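Local coordinates for motility protein B (Helicobacter pylori, PDB 3CYP), which probably forms, together with MotA, the stator of the flagellar motor and may fasten its torque-generating machinery to the cell wall, at residues I94-N97 against E101-M104; L21-I26 against M70-Q75. One frame throughout, in Å; residues are numbered along the deposited sequence.

Contact 1: residues I94-N97 against E101-M104; sequences IAPN and ENRM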
loop_
_atom_site.group_PDB
_atom_site.type_symbol
_atom_site.label_atom_id
_atom_site.label_comp_id
_atom_site.label_asym_id
_atom_site.label_seq_id
_atom_site.Cartn_x
_atom_site.Cartn_y
_atom_site.Cartn_z
ATOM N N ILE B 94 19.066 -7.550 -8.950
ATOM C CA ILE B 94 19.278 -7.405 -10.391
ATOM C C ILE B 94 20.736 -7.643 -10.763
ATOM O O ILE B 94 21.039 -7.934 -11.912
ATOM C CB ILE B 94 18.748 -6.075 -11.005
ATOM C CG1 ILE B 94 19.227 -4.842 -10.251
ATOM C CG2 ILE B 94 17.256 -6.113 -11.076
ATOM C CD1 ILE B 94 18.407 -3.585 -10.602
ATOM N N ALA B 95 21.618 -7.528 -9.780
ATOM C CA ALA B 95 23.052 -7.622 -10.012
ATOM C C ALA B 95 23.603 -8.499 -8.909
ATOM O O ALA B 95 23.046 -8.527 -7.823
ATOM C CB ALA B 95 23.666 -6.253 -9.922
ATOM N N PRO B 96 24.735 -9.173 -9.153
ATOM C CA PRO B 96 25.271 -9.973 -8.056
ATOM C C PRO B 96 25.707 -9.064 -6.913
ATOM O O PRO B 96 26.125 -7.932 -7.158
ATOM C CB PRO B 96 26.468 -10.704 -8.704
ATOM C CG PRO B 96 26.853 -9.849 -9.868
ATOM C CD PRO B 96 25.581 -9.212 -10.362
ATOM N N ASN B 97 25.582 -9.509 -5.667
ATOM C CA ASN B 97 25.974 -8.671 -4.537
ATOM C C ASN B 97 27.459 -8.861 -4.242
ATOM O O ASN B 97 27.849 -8.950 -3.078
ATOM C CB ASN B 97 25.150 -8.991 -3.282
ATOM C CG ASN B 97 23.743 -8.367 -3.307
ATOM O OD1 ASN B 97 22.728 -9.089 -3.300
ATOM N ND2 ASN B 97 23.682 -7.048 -3.275
ATOM N N GLU B 101 29.642 -1.484 -6.135
ATOM C CA GLU B 101 28.887 -0.818 -7.190
ATOM C C GLU B 101 27.739 -1.692 -7.725
ATOM O O GLU B 101 26.675 -1.188 -8.091
ATOM C CB GLU B 101 29.847 -0.372 -8.305
ATOM C CG GLU B 101 30.900 0.634 -7.800
ATOM C CD GLU B 101 32.076 -0.032 -7.073
ATOM O OE1 GLU B 101 32.307 -1.238 -7.343
ATOM O OE2 GLU B 101 32.748 0.645 -6.240
ATOM N N ASN B 102 27.930 -3.006 -7.747
ATOM C CA ASN B 102 26.856 -3.942 -8.084
ATOM C C ASN B 102 25.779 -3.975 -6.980
ATOM O O ASN B 102 24.576 -3.920 -7.280
ATOM C CB ASN B 102 27.410 -5.363 -8.298
ATOM C CG ASN B 102 28.062 -5.583 -9.666
ATOM O OD1 ASN B 102 28.920 -6.489 -9.818
ATOM N ND2 ASN B 102 27.672 -4.792 -10.666
ATOM N N ARG B 103 26.203 -4.030 -5.721
ATOM C CA ARG B 103 25.265 -3.962 -4.587
ATOM C C ARG B 103 24.395 -2.706 -4.642
ATOM O O ARG B 103 23.164 -2.752 -4.379
ATOM C CB ARG B 103 26.021 -3.971 -3.252
ATOM C CG ARG B 103 26.561 -5.293 -2.879
ATOM C CD ARG B 103 26.811 -5.402 -1.366
ATOM N NE ARG B 103 27.959 -4.627 -0.892
ATOM C CZ ARG B 103 29.238 -4.937 -1.139
ATOM N NH1 ARG B 103 29.556 -5.996 -1.890
ATOM N NH2 ARG B 103 30.210 -4.172 -0.644
ATOM N N MET B 104 25.015 -1.566 -4.942
ATOM C CA MET B 104 24.277 -0.308 -5.004
ATOM C C MET B 104 23.091 -0.378 -5.964
ATOM O O MET B 104 22.042 0.213 -5.680
ATOM C CB MET B 104 25.180 0.849 -5.401
ATOM C CG MET B 104 26.136 1.226 -4.293
ATOM S SD MET B 104 27.303 2.475 -4.842
ATOM C CE MET B 104 26.162 3.879 -4.811
#
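The backbone at Ala95-Asn97 runs past the first turn of helix 100-105, with Ala95 CA 5.6 Å from Asn102 CA and Asn97 CA 4.8 Å from Arg103 CA. In this OmpA-like domain of MotB, predicted to lie in the periplasm, the arrangement is a local fold-back, in which the loop after strand 83-87 lies against the helix it leads into. Ala95 aims its methyl at the helix, where CB rests 3.6 Å from Asn102 O. One residue on, Pro96 O sits 3.1 Å from Asn102 CB, a close carbon-to-oxygen approach, while the proline ring slants across the side chain of Asn102. Hydrogen bonds from neighbouring side chains hold both sides: Ala95 O accepts one from Asn106 ND2, and Asn102 N donates one to Ser99 OG. Arg103 carries the other half of the contact. Arg103 CG, 3.8 Å from Asn97 CA, lies beside the arginine's own backbone N (chi1 -75°), and the chain then bends at chi3 (-72°), bringing the guanidinium round to the backbone carbonyl of Asn97. Asp47 and Thr48 also touch this arginine. The carbonyl lies at the guanidinium's edge, near its plane, with Asn97 O 3.6 Å from Arg103 NH1.

Contact 2: residues L21-I26 against M70-Q75; sequences LYIERI and MKVLIQ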
loop_
_atom_site.group_PDB
_atom_site.type_symbol
_atom_site.label_atom_id
_atom_site.label_comp_id
_atom_site.label_asym_id
_atom_site.label_seq_id
_atom_site.Cartn_x
_atom_site.Cartn_y
_atom_site.Cartn_z
ATOM N N LEU B 21 11.014 13.647 -10.312
ATOM C CA LEU B 21 10.728 13.923 -11.711
ATOM C C LEU B 21 10.449 12.642 -12.482
ATOM O O LEU B 21 9.580 12.623 -13.349
ATOM C CB LEU B 21 11.893 14.619 -12.387
ATOM C CG LEU B 21 11.953 16.108 -12.159
ATOM C CD1 LEU B 21 13.388 16.564 -12.552
ATOM C CD2 LEU B 21 10.869 16.787 -12.966
ATOM N N TYR B 22 11.179 11.591 -12.173
ATOM C CA TYR B 22 11.011 10.307 -12.886
ATOM C C TYR B 22 9.695 9.667 -12.421
ATOM O O TYR B 22 8.878 9.200 -13.257
ATOM C CB TYR B 22 12.209 9.384 -12.679
ATOM C CG TYR B 22 12.209 8.094 -13.479
ATOM C CD1 TYR B 22 11.417 7.928 -14.607
ATOM C CD2 TYR B 22 13.036 7.045 -13.119
ATOM C CE1 TYR B 22 11.428 6.766 -15.314
ATOM C CE2 TYR B 22 13.047 5.853 -13.806
ATOM C CZ TYR B 22 12.254 5.727 -14.934
ATOM O OH TYR B 22 12.261 4.547 -15.628
ATOM N N ILE B 23 9.443 9.694 -11.119
ATOM C CA ILE B 23 8.135 9.175 -10.623
ATOM C C ILE B 23 6.956 9.906 -11.275
ATOM O O ILE B 23 5.960 9.315 -11.652
ATOM C CB ILE B 23 8.042 9.249 -9.094
ATOM C CG1 ILE B 23 9.069 8.339 -8.444
ATOM C CG2 ILE B 23 6.621 8.870 -8.601
ATOM C CD1 ILE B 23 9.264 8.584 -6.986
ATOM N N GLU B 24 7.105 11.218 -11.493
ATOM C CA GLU B 24 6.052 12.004 -12.120
ATOM C C GLU B 24 5.786 11.503 -13.541
ATOM O O GLU B 24 4.639 11.514 -14.002
ATOM C CB GLU B 24 6.527 13.467 -12.159
ATOM C CG GLU B 24 5.607 14.489 -12.722
ATOM C CD GLU B 24 6.298 15.859 -12.667
ATOM O OE1 GLU B 24 6.817 16.182 -11.576
ATOM O OE2 GLU B 24 6.353 16.550 -13.707
ATOM N N ARG B 25 6.840 11.137 -14.276
ATOM C CA ARG B 25 6.650 10.626 -15.656
ATOM C C ARG B 25 5.859 9.325 -15.644
ATOM O O ARG B 25 4.997 9.061 -16.506
ATOM C CB ARG B 25 7.957 10.361 -16.372
ATOM C CG ARG B 25 8.780 11.558 -16.676
ATOM C CD ARG B 25 9.999 11.175 -17.553
ATOM N NE ARG B 25 9.698 10.995 -18.975
ATOM C CZ ARG B 25 10.642 10.829 -19.930
ATOM N NH1 ARG B 25 11.923 10.778 -19.610
ATOM N NH2 ARG B 25 10.324 10.702 -21.198
ATOM N N ILE B 26 6.205 8.485 -14.678
ATOM C CA ILE B 26 5.513 7.180 -14.549
ATOM C C ILE B 26 4.039 7.382 -14.120
ATOM O O ILE B 26 3.129 6.705 -14.601
ATOM C CB ILE B 26 6.286 6.245 -13.571
ATOM C CG1 ILE B 26 7.661 5.869 -14.176
ATOM C CG2 ILE B 26 5.453 5.016 -13.188
ATOM C CD1 ILE B 26 7.538 4.948 -15.426
ATOM N N MET B 70 5.085 4.707 -3.883
ATOM C CA MET B 70 3.619 4.602 -4.104
ATOM C C MET B 70 2.855 5.885 -3.676
ATOM O O MET B 70 1.951 6.365 -4.397
ATOM C CB MET B 70 3.041 3.364 -3.409
ATOM C CG MET B 70 1.666 3.068 -3.904
ATOM S SD MET B 70 0.837 1.789 -2.896
ATOM C CE MET B 70 0.609 2.652 -1.343
ATOM N N LYS B 71 3.224 6.441 -2.517
ATOM C CA LYS B 71 2.599 7.671 -2.033
ATOM C C LYS B 71 2.802 8.794 -3.015
ATOM O O LYS B 71 1.869 9.555 -3.302
ATOM C CB LYS B 71 3.193 8.114 -0.697
ATOM C CG LYS B 71 2.797 7.256 0.450
ATOM C CD LYS B 71 2.803 8.070 1.737
ATOM C CE LYS B 71 4.171 8.392 2.192
ATOM N NZ LYS B 71 4.041 9.196 3.484
ATOM N N VAL B 72 4.022 8.889 -3.581
ATOM C CA VAL B 72 4.291 9.906 -4.595
ATOM C C VAL B 72 3.464 9.739 -5.845
ATOM O O VAL B 72 2.865 10.691 -6.351
ATOM C CB VAL B 72 5.770 10.045 -4.930
ATOM C CG1 VAL B 72 5.947 11.111 -6.030
ATOM C CG2 VAL B 72 6.527 10.461 -3.663
ATOM N N LEU B 73 3.326 8.496 -6.317
ATOM C CA LEU B 73 2.450 8.266 -7.455
ATOM C C LEU B 73 1.013 8.786 -7.194
ATOM O O LEU B 73 0.321 9.331 -8.073
ATOM C CB LEU B 73 2.358 6.774 -7.847
ATOM C CG LEU B 73 3.664 6.218 -8.436
ATOM C CD1 LEU B 73 3.696 4.685 -8.438
ATOM C CD2 LEU B 73 3.913 6.811 -9.822
ATOM N N ILE B 74 0.524 8.528 -5.999
ATOM C CA ILE B 74 -0.815 8.957 -5.621
ATOM C C ILE B 74 -0.905 10.485 -5.524
ATOM O O ILE B 74 -1.864 11.087 -5.982
ATOM C CB ILE B 74 -1.260 8.272 -4.310
ATOM C CG1 ILE B 74 -1.464 6.782 -4.580
ATOM C CG2 ILE B 74 -2.543 8.932 -3.715
ATOM C CD1 ILE B 74 -1.533 5.902 -3.289
ATOM N N GLN B 75 0.119 11.098 -4.979
ATOM C CA GLN B 75 0.206 12.567 -5.034
ATOM C C GLN B 75 0.084 13.143 -6.440
ATOM O O GLN B 75 -0.455 14.218 -6.633
ATOM C CB GLN B 75 1.521 13.061 -4.417
ATOM C CG GLN B 75 1.598 12.876 -2.925
ATOM C CD GLN B 75 2.873 13.451 -2.354
ATOM O OE1 GLN B 75 3.943 12.885 -2.523
ATOM N NE2 GLN B 75 2.772 14.637 -1.706
#
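Ile23 and Leu73 mark the meeting point of two helices, their CA atoms 6.6 Å apart, and show how a few branched side chains can fill a steep helix crossing. The alpha/beta core of the OmpA-like domain places helix 17-30 beside helix 58-75, the helix of the beta-alpha-beta connection between the parallel strands 38-44 and 83-87. The two short segments cross at -61°, with axes approaching to 9.1 Å. Met70 begins the second segment with its CB directed away from helix 17-30; its side chain meets Leu83 and Phe85 of strand 83-87 and Tyr67 of the second subunit, which Lys71 also touches. Val72 is the first residue to face the partner helix. Its CG1 lies anti to the backbone N (chi1 179°), and this methyl presses on Ile23 CG2 at 3.5 Å, tighter than ordinary van der Waals contact, the two side chains crossing almost at right angles. Ile15 packs on both residues and Met20 on Val72. Leu73 follows, its CD2 branch reaching between two isoleucines one helical turn apart. Ile23 CG2 stands 3.6 Å from Leu73 CD2, again with the side chains nearly perpendicular, whereas the same leucine methyl meets Ile26 CG2 more loosely at 4.1 Å. The CG2 methyl of Ile23 is therefore shared between Val72 and Leu73, just as the CD2 methyl of Leu73 is shared between Ile23 and Ile26. Ile74 turns instead to Leu83 and to Tyr67 of the second subunit, leaving the buried junction to four apolar side chains. Leu73 CD2 also lies against the backbone of the first helix, 3.7 Å from Ile23 O.

Contact 2 comes first along the chain, both its segments preceding those of contact 1. Their centres lie 25 Å apart on opposite sides of the chain's centre, and the nearest atoms remain about 11 Å apart. Contact 2 is long-range and buried, joining helices 17-30 and 58-75 across 43 intervening residues that include strand 38-44; contact 1 is local and on the surface, folding the loop after strand 83-87 onto helix 100-105. Strand 83-87 links the two in sequence, and strand 108-114 of the same mixed sheet follows soon after contact 1. One OmpA-like domain thus combines an apolar helix junction in its core with a loop packed on a short helix at its surface.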